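Local coordinates for beta-L-arabinobiosidase (Bacteroides thetaiotaomicron, PDB 5MQR), which probably hydrolyses glycosidic bonds in complex plant pectin, with sialidase-like, beta-propeller and mannosylglycerate-hydrolase-like regions in a single chain, at residues A[693-698]-A[706-711]. Sequence-based numbering, arbitrary orientation.
Sequences TEFLVQ and NLIACA
Leading into the MGH1-like glycoside hydrolase region, the long loop between strand 691-692 and helix 712-719 folds back on itself, and Asn706 and Val697 close it with a hydrogen bond. ND2 of Asn706 donates to Val697 O at 2.9 Å, coming from above the carbonyl plane rather than along a lone pair, with an N-H...O angle of 148°. CG of Asn706 stands opposite the backbone N (chi1 -157°), which carries the amide across to the 693-698 side. There ND2 also donates a hydrogen bond to a water whose O lies 2.6 Å from Leu696 O, while OD1 takes bonds from Arg699 N and Ser702 OG. Replacing Asn706 by an alanine would probably take this donor from Val697 O and the OD1 acceptor from Arg699 N and Ser702 OG, leaving the turn between them less fixed. Another water ties Asn706 O to Glu694 N and Phe695 O. Glu694 runs extended across Ile708 at about a right angle, setting OE1 3.2 Å from Ile708 CG2 and 3.5 Å from Cys710 CB. Ile708 CD1 meets Phe695 at the ring edge, 3.9 Å from CD2; that side chain lies about 6 Å from a bound EPE. OE2 of Glu694 has a weak hydrogen bond with Tyr1016 OH. A water donating to Glu694 OE1 and Ile708 O accepts from Ala711 N, the N-cap residue, so this bridge ties OE1 to the start of helix 712-719.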
loop_
_atom_site.group_PDB
_atom_site.type_symbol
_atom_site.label_atom_id
_atom_site.label_comp_id
_atom_site.label_asym_id
_atom_site.label_seq_id
_atom_site.Cartn_x
_atom_site.Cartn_y
_atom_site.Cartn_z
ATOM N N THR A 693 13.446 -18.674 -30.092
ATOM C CA THR A 693 13.568 -18.134 -31.428
ATOM C C THR A 693 13.713 -16.603 -31.457
ATOM O O THR A 693 13.495 -15.907 -30.442
ATOM C CB THR A 693 12.334 -18.523 -32.265
ATOM O OG1 THR A 693 11.152 -18.140 -31.558
ATOM C CG2 THR A 693 12.288 -20.039 -32.506
ATOM N N GLU A 694 14.099 -16.116 -32.640
ATOM C CA GLU A 694 14.220 -14.698 -32.978
ATOM C C GLU A 694 13.083 -14.325 -33.961
ATOM O O GLU A 694 12.246 -13.440 -33.650
ATOM C CB GLU A 694 15.611 -14.423 -33.587
ATOM C CG GLU A 694 15.862 -13.000 -34.051
ATOM C CD GLU A 694 17.073 -12.846 -34.966
ATOM O OE1 GLU A 694 18.222 -12.964 -34.506
ATOM O OE2 GLU A 694 16.869 -12.532 -36.149
ATOM N N PHE A 695 13.086 -14.993 -35.131
ATOM C CA PHE A 695 11.991 -14.967 -36.098
ATOM C C PHE A 695 11.084 -16.145 -35.788
ATOM O O PHE A 695 11.583 -17.257 -35.544
ATOM C CB PHE A 695 12.493 -15.196 -37.521
ATOM C CG PHE A 695 13.089 -13.984 -38.188
ATOM C CD1 PHE A 695 12.278 -13.062 -38.817
ATOM C CD2 PHE A 695 14.456 -13.813 -38.244
ATOM C CE1 PHE A 695 12.815 -11.968 -39.480
ATOM C CE2 PHE A 695 15.012 -12.725 -38.892
ATOM C CZ PHE A 695 14.185 -11.799 -39.519
ATOM N N LEU A 696 9.770 -15.934 -35.838
ATOM C CA LEU A 696 8.814 -17.058 -35.773
ATOM C C LEU A 696 8.808 -17.841 -37.091
ATOM O O LEU A 696 8.807 -19.063 -37.076
ATOM C CB LEU A 696 7.394 -16.603 -35.448
ATOM C CG LEU A 696 7.199 -15.905 -34.107
ATOM C CD1 LEU A 696 5.744 -15.473 -33.993
ATOM C CD2 LEU A 696 7.562 -16.802 -32.942
ATOM N N VAL A 697 8.825 -17.124 -38.214
ATOM C CA VAL A 697 8.923 -17.757 -39.523
ATOM C C VAL A 697 10.252 -18.514 -39.701
ATOM O O VAL A 697 11.266 -18.182 -39.073
ATOM C CB VAL A 697 8.741 -16.754 -40.695
ATOM C CG1 VAL A 697 7.380 -16.051 -40.622
ATOM C CG2 VAL A 697 9.913 -15.774 -40.770
ATOM N N GLN A 698 10.210 -19.546 -40.544
ATOM C CA GLN A 698 11.336 -20.454 -40.748
ATOM C C GLN A 698 12.420 -19.754 -41.554
ATOM O O GLN A 698 12.210 -19.474 -42.723
ATOM C CB GLN A 698 10.883 -21.707 -41.514
ATOM C CG GLN A 698 11.993 -22.688 -41.891
ATOM C CD GLN A 698 12.478 -23.461 -40.694
ATOM O OE1 GLN A 698 13.629 -23.292 -40.226
ATOM N NE2 GLN A 698 11.591 -24.308 -40.159
ATOM N N ASN A 706 15.076 -23.715 -35.841
ATOM C CA ASN A 706 14.984 -22.311 -36.238
ATOM C C ASN A 706 15.750 -21.305 -35.318
ATOM O O ASN A 706 15.434 -20.114 -35.262
ATOM C CB ASN A 706 13.502 -21.920 -36.416
ATOM C CG ASN A 706 13.315 -20.732 -37.312
ATOM O OD1 ASN A 706 14.005 -20.585 -38.329
ATOM N ND2 ASN A 706 12.380 -19.854 -36.941
ATOM N N LEU A 707 16.788 -21.785 -34.645
ATOM C CA LEU A 707 17.534 -20.950 -33.712
ATOM C C LEU A 707 18.534 -20.051 -34.430
ATOM O O LEU A 707 19.272 -20.500 -35.301
ATOM C CB LEU A 707 18.242 -21.816 -32.681
ATOM C CG LEU A 707 17.322 -22.622 -31.759
ATOM C CD1 LEU A 707 18.144 -23.589 -30.911
ATOM C CD2 LEU A 707 16.491 -21.702 -30.877
ATOM N N ILE A 708 18.523 -18.778 -34.062
ATOM C CA ILE A 708 19.452 -17.786 -34.562
ATOM C C ILE A 708 20.157 -17.126 -33.354
ATOM O O ILE A 708 19.503 -16.660 -32.424
ATOM C CB ILE A 708 18.690 -16.745 -35.387
ATOM C CG1 ILE A 708 18.088 -17.397 -36.632
ATOM C CG2 ILE A 708 19.593 -15.577 -35.761
ATOM C CD1 ILE A 708 17.039 -16.568 -37.333
ATOM N N ALA A 709 21.487 -17.062 -33.397
ATOM C CA ALA A 709 22.294 -16.661 -32.234
ATOM C C ALA A 709 22.464 -15.169 -32.001
ATOM O O ALA A 709 22.979 -14.756 -30.966
ATOM C CB ALA A 709 23.672 -17.277 -32.335
ATOM N N CYS A 710 22.096 -14.381 -32.990
ATOM C CA CYS A 710 22.388 -12.949 -33.014
ATOM C C CYS A 710 22.018 -12.214 -31.729
ATOM O O CYS A 710 22.852 -11.485 -31.181
ATOM C CB CYS A 710 21.664 -12.308 -34.210
ATOM S SG CYS A 710 21.885 -10.532 -34.271
ATOM N N ALA A 711 20.788 -12.438 -31.254
ATOM C CA ALA A 711 20.217 -11.707 -30.102
ATOM C C ALA A 711 20.120 -12.500 -28.775
ATOM O O ALA A 711 19.351 -12.125 -27.879
ATOM C CB ALA A 711 18.838 -11.162 -30.482
HETATM O O HOH W 1 14.246 -17.574 -35.144
HETATM O O HOH W 2 18.759 -14.014 -32.268
HETATM O O HOH W 3 10.159 -20.372 -35.228
#